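Local structure of heat shock protein STI1 (Saccharomyces cerevisiae, 3UPV) at residues K3-Y14 with A26-A34; F54-I65 with A74-V85. The protein is an adaptor of the Hsp70-Hsp90 chaperone system whose TPR2B domain, the part present here, binds the C-terminal end of Hsp70. All coordinates share one frame; numbering follows the deposited sequence.

Interaction 1. Residues K3-Y14 with A26-A34; sequences KAEEARLEGKEY and AYTEMIKRA
Gly11 and Tyr27 meet where the two antiparallel helices of TPR repeat 7, A and B, pack against each other; the segment axes approach to 8.0 Å with 161° between their directions. Small residues permit this closeness. The Gly11 CA lies over one face of the Tyr27 ring, 3.9 Å from its centroid, in a CH-pi contact, and a side chain on that carbon would run into the ring. Beside it, Ala26 acts as a knob into a hole formed by Ala7, Glu10, Gly11 and Tyr14, its CB 3.5 Å from Gly11 N. The hydroxyl of Tyr27 donates to a water 2.8 Å from OH, which in turn donates to Arg8 O, so water links the phenol to a helix carbonyl. Ala7 CB rests on the backbone of the other helix, 3.6 Å from Met30 N. Met30, with CG anti to its backbone N (chi1 -170°) and the chain extended beyond, runs alongside Arg8 in the same direction and brings SD to 3.6 Å from Arg8 CB. The aliphatic part of Arg8 thus covers the thioether, while a bend at chi3 (79°) turns its guanidinium to grip Glu5 side-on, NH1 to OE1 at 2.8 Å and NE to OE2 at 3.0 Å; NH2 forms a salt bridge to the bound Hsp70 peptide. A leucine here would probably leave Glu5 without its cationic mate and the peptide without this salt bridge. At the other end, Lys3 CD lies over the Arg33 guanidinium face, and Ala4 CB touches Ala34 CB. Helix 38-50 lies next to this pair, with Arg8 touching Arg39 and Tyr27 touching Asn43.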
# COMPACT_ATOMS: atom_id res chain seq x y z
N LYS A 3 4.26 7.51 -20.49
CA LYS A 3 2.82 7.39 -20.27
C LYS A 3 2.48 6.69 -18.93
O LYS A 3 1.45 6.96 -18.33
CB LYS A 3 2.16 6.64 -21.41
CG LYS A 3 2.14 7.48 -22.67
CD LYS A 3 1.40 6.76 -23.76
CE LYS A 3 0.70 7.74 -24.69
NZ LYS A 3 0.41 7.11 -26.03
N ALA A 4 3.37 5.85 -18.45
CA ALA A 4 3.19 5.25 -17.10
C ALA A 4 3.39 6.32 -16.06
O ALA A 4 2.63 6.40 -15.10
CB ALA A 4 4.21 4.09 -16.88
N GLU A 5 4.39 7.17 -16.30
CA GLU A 5 4.69 8.27 -15.45
C GLU A 5 3.55 9.31 -15.43
O GLU A 5 3.20 9.79 -14.35
CB GLU A 5 6.03 8.87 -15.86
CG GLU A 5 6.43 10.03 -15.01
CD GLU A 5 6.81 9.64 -13.56
OE1 GLU A 5 7.13 10.61 -12.82
OE2 GLU A 5 6.81 8.45 -13.19
N GLU A 6 2.99 9.66 -16.59
CA GLU A 6 1.82 10.55 -16.63
C GLU A 6 0.67 9.95 -15.83
O GLU A 6 -0.04 10.69 -15.08
CB GLU A 6 1.38 10.77 -18.06
CG GLU A 6 -0.03 11.31 -18.28
CD GLU A 6 -0.34 11.42 -19.77
OE1 GLU A 6 0.36 10.73 -20.53
OE2 GLU A 6 -1.25 12.17 -20.19
N ALA A 7 0.42 8.66 -16.06
CA ALA A 7 -0.60 7.98 -15.24
C ALA A 7 -0.35 8.03 -13.74
O ALA A 7 -1.27 8.34 -12.95
CB ALA A 7 -0.84 6.51 -15.75
N ARG A 8 0.91 7.89 -13.33
CA ARG A 8 1.24 7.98 -11.88
C ARG A 8 0.92 9.41 -11.37
O ARG A 8 0.44 9.59 -10.25
CB ARG A 8 2.73 7.68 -11.71
CG ARG A 8 3.28 7.75 -10.23
CD ARG A 8 4.81 7.58 -10.18
NE ARG A 8 5.49 8.84 -10.54
CZ ARG A 8 5.53 9.93 -9.78
NH1 ARG A 8 6.16 11.01 -10.24
NH2 ARG A 8 5.00 9.95 -8.57
N LEU A 9 1.21 10.43 -12.19
CA LEU A 9 0.97 11.83 -11.78
C LEU A 9 -0.47 12.19 -11.71
O LEU A 9 -0.86 12.89 -10.79
CB LEU A 9 1.67 12.82 -12.71
CG LEU A 9 3.19 12.76 -12.58
CD1 LEU A 9 3.98 13.43 -13.75
CD2 LEU A 9 3.52 13.41 -11.21
N GLU A 10 -1.23 11.71 -12.69
CA GLU A 10 -2.66 11.81 -12.71
C GLU A 10 -3.23 11.14 -11.46
O GLU A 10 -4.11 11.72 -10.79
CB GLU A 10 -3.30 11.22 -13.98
CG GLU A 10 -3.07 12.08 -15.22
CD GLU A 10 -3.44 11.38 -16.54
OE1 GLU A 10 -3.03 11.92 -17.59
OE2 GLU A 10 -4.13 10.34 -16.56
N GLY A 11 -2.72 9.92 -11.17
CA GLY A 11 -3.17 9.18 -10.01
C GLY A 11 -3.02 10.00 -8.76
O GLY A 11 -3.95 10.07 -7.95
N LYS A 12 -1.82 10.57 -8.62
CA LYS A 12 -1.43 11.32 -7.46
C LYS A 12 -2.30 12.53 -7.33
O LYS A 12 -2.79 12.80 -6.25
CB LYS A 12 0.04 11.71 -7.51
CG LYS A 12 0.41 12.72 -6.37
CD LYS A 12 1.92 12.69 -5.99
CE LYS A 12 2.88 13.13 -7.13
NZ LYS A 12 2.55 14.24 -8.14
N GLU A 13 -2.58 13.22 -8.44
CA GLU A 13 -3.51 14.34 -8.38
C GLU A 13 -4.95 13.93 -7.94
O GLU A 13 -5.57 14.61 -7.08
CB GLU A 13 -3.51 15.11 -9.71
CG GLU A 13 -4.34 16.40 -9.71
CD GLU A 13 -3.77 17.52 -8.80
OE1 GLU A 13 -2.62 17.36 -8.27
OE2 GLU A 13 -4.47 18.57 -8.65
N TYR A 14 -5.49 12.86 -8.53
CA TYR A 14 -6.82 12.38 -8.14
C TYR A 14 -6.85 12.01 -6.65
O TYR A 14 -7.80 12.37 -5.92
CB TYR A 14 -7.23 11.15 -8.96
CG TYR A 14 -7.72 11.53 -10.35
CD1 TYR A 14 -8.61 12.62 -10.55
CD2 TYR A 14 -7.29 10.80 -11.48
CE1 TYR A 14 -9.02 12.95 -11.81
CE2 TYR A 14 -7.72 11.15 -12.76
CZ TYR A 14 -8.57 12.22 -12.91
OH TYR A 14 -9.00 12.58 -14.16
N ALA A 26 -6.58 5.73 -12.89
CA ALA A 26 -5.22 6.15 -13.29
C ALA A 26 -4.19 5.09 -12.93
O ALA A 26 -3.30 4.84 -13.72
CB ALA A 26 -4.89 7.57 -12.66
N TYR A 27 -4.30 4.46 -11.75
CA TYR A 27 -3.32 3.48 -11.34
C TYR A 27 -3.46 2.18 -12.12
O TYR A 27 -2.49 1.47 -12.35
CB TYR A 27 -3.32 3.26 -9.81
CG TYR A 27 -2.89 4.51 -9.08
CD1 TYR A 27 -1.72 5.20 -9.47
CD2 TYR A 27 -3.62 5.02 -7.98
CE1 TYR A 27 -1.27 6.36 -8.82
CE2 TYR A 27 -3.12 6.20 -7.29
CZ TYR A 27 -1.99 6.83 -7.70
OH TYR A 27 -1.57 7.93 -6.97
N THR A 28 -4.67 1.87 -12.56
CA THR A 28 -4.84 0.75 -13.44
C THR A 28 -4.11 1.01 -14.75
O THR A 28 -3.45 0.10 -15.29
CB THR A 28 -6.36 0.49 -13.65
OG1 THR A 28 -6.98 0.16 -12.38
CG2 THR A 28 -6.58 -0.70 -14.63
N GLU A 29 -4.15 2.26 -15.24
CA GLU A 29 -3.42 2.57 -16.42
C GLU A 29 -1.91 2.50 -16.18
O GLU A 29 -1.21 1.97 -17.05
CB GLU A 29 -3.82 3.96 -16.98
CG GLU A 29 -2.95 4.33 -18.20
CD GLU A 29 -3.29 5.67 -18.91
OE1 GLU A 29 -4.03 6.51 -18.38
OE2 GLU A 29 -2.71 5.86 -20.10
N MET A 30 -1.41 3.05 -15.04
CA MET A 30 0.01 2.91 -14.67
C MET A 30 0.45 1.42 -14.70
O MET A 30 1.52 1.07 -15.19
CB MET A 30 0.26 3.48 -13.29
CG MET A 30 1.79 3.60 -12.93
SD MET A 30 1.90 4.24 -11.29
CE MET A 30 3.68 3.88 -11.08
N ILE A 31 -0.41 0.58 -14.16
CA ILE A 31 -0.17 -0.86 -14.06
C ILE A 31 -0.14 -1.47 -15.48
O ILE A 31 0.77 -2.24 -15.77
CB ILE A 31 -1.22 -1.64 -13.21
CG1 ILE A 31 -0.98 -1.34 -11.72
CG2 ILE A 31 -1.08 -3.16 -13.52
CD1 ILE A 31 -2.07 -1.78 -10.82
N LYS A 32 -1.10 -1.12 -16.36
CA LYS A 32 -1.04 -1.62 -17.72
C LYS A 32 0.27 -1.20 -18.41
O LYS A 32 0.89 -2.00 -19.15
CB LYS A 32 -2.26 -1.10 -18.50
CG LYS A 32 -2.16 -1.20 -20.02
CD LYS A 32 -3.50 -0.84 -20.68
CE LYS A 32 -3.51 -1.45 -22.07
NZ LYS A 32 -4.05 -0.45 -23.05
N ARG A 33 0.67 0.04 -18.20
CA ARG A 33 1.86 0.63 -18.90
C ARG A 33 3.23 0.29 -18.33
O ARG A 33 4.23 0.34 -19.07
CB ARG A 33 1.72 2.15 -19.07
CG ARG A 33 0.40 2.55 -19.72
CD ARG A 33 0.21 2.31 -21.15
NE ARG A 33 -0.62 3.41 -21.66
CZ ARG A 33 -0.47 3.89 -22.87
NH1 ARG A 33 -1.24 4.88 -23.31
NH2 ARG A 33 0.47 3.37 -23.64
N ALA A 34 3.27 -0.03 -17.03
CA ALA A 34 4.50 -0.44 -16.36
C ALA A 34 4.18 -1.59 -15.39
O ALA A 34 4.13 -1.41 -14.22
CB ALA A 34 5.14 0.75 -15.65
O HOH W 1 -0.86 8.18 -19.37
O HOH W 2 1.04 8.56 -7.71

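Interaction 2. Residues F54-I65 with A74-V85; sequences FPEAIADCNKAI and AYIRKATAQIAV
Apolar contacts run the length of the pairing between Phe54-Ile65 and Ala74-Val85. Ala81 presents only a methyl, so Ile58 comes in tightly, CG1 to Ala81 CB at 3.5 Å, while its CD1 reaches Val85 CG2. Val85 CG1 also packs 3.4 Å from Phe54 CB. Toward the other end, Ala64 CB meets Ala74 CB at 3.8 Å, two small residues suited to a close approach.

Two aromatic rings receive aliphatic groups over a face. Ala84 CB sits 3.6 Å from the Phe54 ring centroid, 16° off the normal, and Ile65 CG1 lies over Tyr75, whose hydroxyl is hydrogen-bonded to Pro69 O. These helices belong to successive repeats, helix B of TPR 8 and helix A of TPR 9, and pack antiparallel at 157°, their segment axes 8.9 Å apart.

Sulfur and long polar chains complete the contact. With SG anti to its carbonyl carbon (chi1 -71°), Cys61 lays its sulfur against Arg77 CB, 3.7 Å away, and the neighbouring Lys78 N. The Arg77 guanidinium continues to the backbone of the bound peptide, and the extended Lys78 chain passes Ile65, its CD 3.9 Å from Ile65 CD1.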
# COMPACT_ATOMS: atom_id res chain seq x y z
N PHE A 54 -11.44 -3.90 0.36
CA PHE A 54 -10.24 -4.49 0.98
C PHE A 54 -9.58 -5.75 0.34
O PHE A 54 -8.38 -5.82 0.28
CB PHE A 54 -10.49 -4.68 2.49
CG PHE A 54 -10.68 -3.35 3.21
CD1 PHE A 54 -9.62 -2.46 3.33
CD2 PHE A 54 -11.95 -2.99 3.72
CE1 PHE A 54 -9.78 -1.23 3.97
CE2 PHE A 54 -12.15 -1.76 4.35
CZ PHE A 54 -11.05 -0.86 4.50
N PRO A 55 -10.35 -6.72 -0.07
CA PRO A 55 -9.81 -7.93 -0.79
C PRO A 55 -8.96 -7.51 -2.00
O PRO A 55 -7.82 -7.95 -2.12
CB PRO A 55 -11.06 -8.64 -1.24
CG PRO A 55 -12.05 -8.25 -0.16
CD PRO A 55 -11.82 -6.79 0.06
N GLU A 56 -9.49 -6.57 -2.81
CA GLU A 56 -8.75 -5.98 -3.96
C GLU A 56 -7.50 -5.24 -3.51
O GLU A 56 -6.42 -5.42 -4.10
CB GLU A 56 -9.68 -5.10 -4.80
CG GLU A 56 -10.74 -5.99 -5.41
CD GLU A 56 -12.01 -6.21 -4.52
OE1 GLU A 56 -12.97 -6.87 -5.02
OE2 GLU A 56 -12.09 -5.70 -3.35
N ALA A 57 -7.64 -4.40 -2.48
CA ALA A 57 -6.46 -3.67 -1.97
C ALA A 57 -5.41 -4.65 -1.53
O ALA A 57 -4.18 -4.48 -1.80
CB ALA A 57 -6.84 -2.73 -0.82
N ILE A 58 -5.85 -5.69 -0.83
CA ILE A 58 -4.84 -6.63 -0.31
C ILE A 58 -4.15 -7.41 -1.46
O ILE A 58 -2.94 -7.64 -1.41
CB ILE A 58 -5.52 -7.64 0.73
CG1 ILE A 58 -5.82 -6.87 2.06
CG2 ILE A 58 -4.65 -8.84 0.99
CD1 ILE A 58 -6.86 -7.57 3.00
N ALA A 59 -4.93 -7.79 -2.46
CA ALA A 59 -4.39 -8.45 -3.63
C ALA A 59 -3.35 -7.55 -4.32
O ALA A 59 -2.31 -8.04 -4.69
CB ALA A 59 -5.44 -8.83 -4.56
N ASP A 60 -3.62 -6.24 -4.38
CA ASP A 60 -2.64 -5.34 -5.02
C ASP A 60 -1.38 -5.15 -4.18
O ASP A 60 -0.27 -5.03 -4.69
CB ASP A 60 -3.28 -3.96 -5.29
CG ASP A 60 -4.03 -3.90 -6.65
OD1 ASP A 60 -4.76 -2.89 -6.83
OD2 ASP A 60 -3.84 -4.77 -7.54
N CYS A 61 -1.55 -5.05 -2.86
CA CYS A 61 -0.40 -4.98 -2.02
C CYS A 61 0.45 -6.25 -2.17
O CYS A 61 1.71 -6.14 -2.23
CB CYS A 61 -0.81 -4.87 -0.55
SG CYS A 61 -1.53 -3.28 -0.11
N ASN A 62 -0.18 -7.43 -2.20
CA ASN A 62 0.55 -8.69 -2.46
C ASN A 62 1.33 -8.67 -3.79
O ASN A 62 2.50 -9.09 -3.88
CB ASN A 62 -0.40 -9.89 -2.32
CG ASN A 62 -0.66 -10.20 -0.89
OD1 ASN A 62 -1.78 -10.54 -0.50
ND2 ASN A 62 0.38 -10.04 -0.07
N LYS A 63 0.71 -8.13 -4.81
CA LYS A 63 1.37 -8.01 -6.12
C LYS A 63 2.56 -7.00 -6.04
O LYS A 63 3.61 -7.25 -6.64
CB LYS A 63 0.33 -7.62 -7.19
CG LYS A 63 0.72 -7.89 -8.67
CD LYS A 63 0.63 -9.39 -9.05
CE LYS A 63 -0.79 -9.85 -9.46
NZ LYS A 63 -0.90 -11.24 -10.13
N ALA A 64 2.39 -5.87 -5.35
CA ALA A 64 3.46 -4.92 -5.15
C ALA A 64 4.65 -5.58 -4.47
O ALA A 64 5.80 -5.32 -4.84
CB ALA A 64 2.99 -3.72 -4.30
N ILE A 65 4.34 -6.40 -3.46
CA ILE A 65 5.35 -7.17 -2.72
C ILE A 65 6.12 -8.11 -3.66
O ILE A 65 7.37 -8.18 -3.61
CB ILE A 65 4.75 -7.89 -1.47
CG1 ILE A 65 4.42 -6.80 -0.40
CG2 ILE A 65 5.74 -9.03 -0.93
CD1 ILE A 65 3.48 -7.22 0.75
N ALA A 74 4.27 -1.04 0.80
CA ALA A 74 3.32 -2.11 0.42
C ALA A 74 3.00 -3.00 1.62
O ALA A 74 1.88 -3.43 1.81
CB ALA A 74 3.86 -2.88 -0.68
N TYR A 75 4.02 -3.28 2.41
CA TYR A 75 3.81 -4.10 3.61
C TYR A 75 2.95 -3.38 4.63
O TYR A 75 1.96 -4.00 5.19
CB TYR A 75 5.11 -4.51 4.26
CG TYR A 75 6.09 -5.33 3.43
CD1 TYR A 75 6.03 -6.73 3.39
CD2 TYR A 75 7.09 -4.70 2.69
CE1 TYR A 75 6.97 -7.46 2.62
CE2 TYR A 75 7.97 -5.42 1.89
CZ TYR A 75 7.95 -6.78 1.89
OH TYR A 75 8.93 -7.43 1.15
N ILE A 76 3.23 -2.08 4.84
CA ILE A 76 2.47 -1.35 5.81
C ILE A 76 1.01 -1.21 5.35
O ILE A 76 0.02 -1.48 6.09
CB ILE A 76 3.06 0.01 6.11
CG1 ILE A 76 4.43 -0.18 6.74
CG2 ILE A 76 2.07 0.79 7.02
CD1 ILE A 76 5.23 1.09 6.84
N ARG A 77 0.86 -0.91 4.05
CA ARG A 77 -0.49 -0.85 3.48
C ARG A 77 -1.29 -2.13 3.63
O ARG A 77 -2.51 -2.14 3.95
CB ARG A 77 -0.35 -0.48 2.02
CG ARG A 77 -1.57 0.14 1.59
CD ARG A 77 -1.58 0.63 0.13
NE ARG A 77 -0.53 1.60 -0.24
CZ ARG A 77 -0.59 2.89 0.11
NH1 ARG A 77 0.37 3.77 -0.27
NH2 ARG A 77 -1.62 3.30 0.84
N LYS A 78 -0.67 -3.24 3.26
CA LYS A 78 -1.32 -4.54 3.42
C LYS A 78 -1.78 -4.82 4.86
O LYS A 78 -2.90 -5.32 5.05
CB LYS A 78 -0.33 -5.61 3.04
CG LYS A 78 -0.87 -7.03 3.17
CD LYS A 78 0.22 -8.02 2.71
CE LYS A 78 -0.14 -9.44 3.07
NZ LYS A 78 0.86 -10.46 2.57
N ALA A 79 -0.89 -4.56 5.83
CA ALA A 79 -1.24 -4.79 7.24
C ALA A 79 -2.42 -3.96 7.64
O ALA A 79 -3.29 -4.43 8.40
CB ALA A 79 -0.09 -4.47 8.13
N THR A 80 -2.44 -2.71 7.17
CA THR A 80 -3.56 -1.79 7.50
C THR A 80 -4.88 -2.39 6.93
O THR A 80 -5.90 -2.39 7.61
CB THR A 80 -3.36 -0.33 7.04
OG1 THR A 80 -3.36 -0.25 5.62
CG2 THR A 80 -2.07 0.25 7.55
N ALA A 81 -4.86 -2.89 5.69
CA ALA A 81 -6.02 -3.52 5.09
C ALA A 81 -6.37 -4.80 5.81
O ALA A 81 -7.58 -5.11 6.03
CB ALA A 81 -5.84 -3.76 3.59
N GLN A 82 -5.37 -5.53 6.23
CA GLN A 82 -5.66 -6.79 6.98
C GLN A 82 -6.35 -6.47 8.34
O GLN A 82 -7.33 -7.13 8.74
CB GLN A 82 -4.41 -7.65 7.19
CG GLN A 82 -3.97 -8.31 5.86
CD GLN A 82 -2.65 -9.07 5.95
OE1 GLN A 82 -2.55 -10.21 5.52
NE2 GLN A 82 -1.68 -8.50 6.60
N ILE A 83 -5.93 -5.40 9.01
CA ILE A 83 -6.61 -5.02 10.20
C ILE A 83 -8.08 -4.66 9.87
O ILE A 83 -8.99 -5.00 10.62
CB ILE A 83 -5.88 -3.85 10.83
CG1 ILE A 83 -4.57 -4.39 11.45
CG2 ILE A 83 -6.67 -3.09 11.93
CD1 ILE A 83 -3.65 -3.33 11.86
N ALA A 84 -8.30 -4.01 8.72
CA ALA A 84 -9.64 -3.59 8.41
C ALA A 84 -10.58 -4.74 8.24
O ALA A 84 -11.78 -4.58 8.55
CB ALA A 84 -9.65 -2.68 7.18
N VAL A 85 -10.06 -5.85 7.74
CA VAL A 85 -10.85 -7.07 7.54
C VAL A 85 -10.68 -8.10 8.66
O VAL A 85 -11.13 -9.25 8.56
CB VAL A 85 -10.59 -7.73 6.14
CG1 VAL A 85 -11.09 -6.84 5.01
CG2 VAL A 85 -9.14 -8.10 5.98

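Interaction 1 comes first along the chain and closes before interaction 2 opens; their centres are 19 Å apart, and their nearest atoms, about 5 Å apart, do not touch. Interaction 1 joins the two helices within TPR 7, whereas interaction 2 joins TPR 8 to TPR 9, so together they sample the packing within and between repeats of one helical array. Helix 38-50 lies between them and is touched from both: Arg8 and Tyr27 on one side, Cys61 and Arg77 on the other. Arg8 and Arg77, one from each contact, both bind the peptide backbone, consistent with the stacked repeats together forming the groove that holds the Hsp70 peptide.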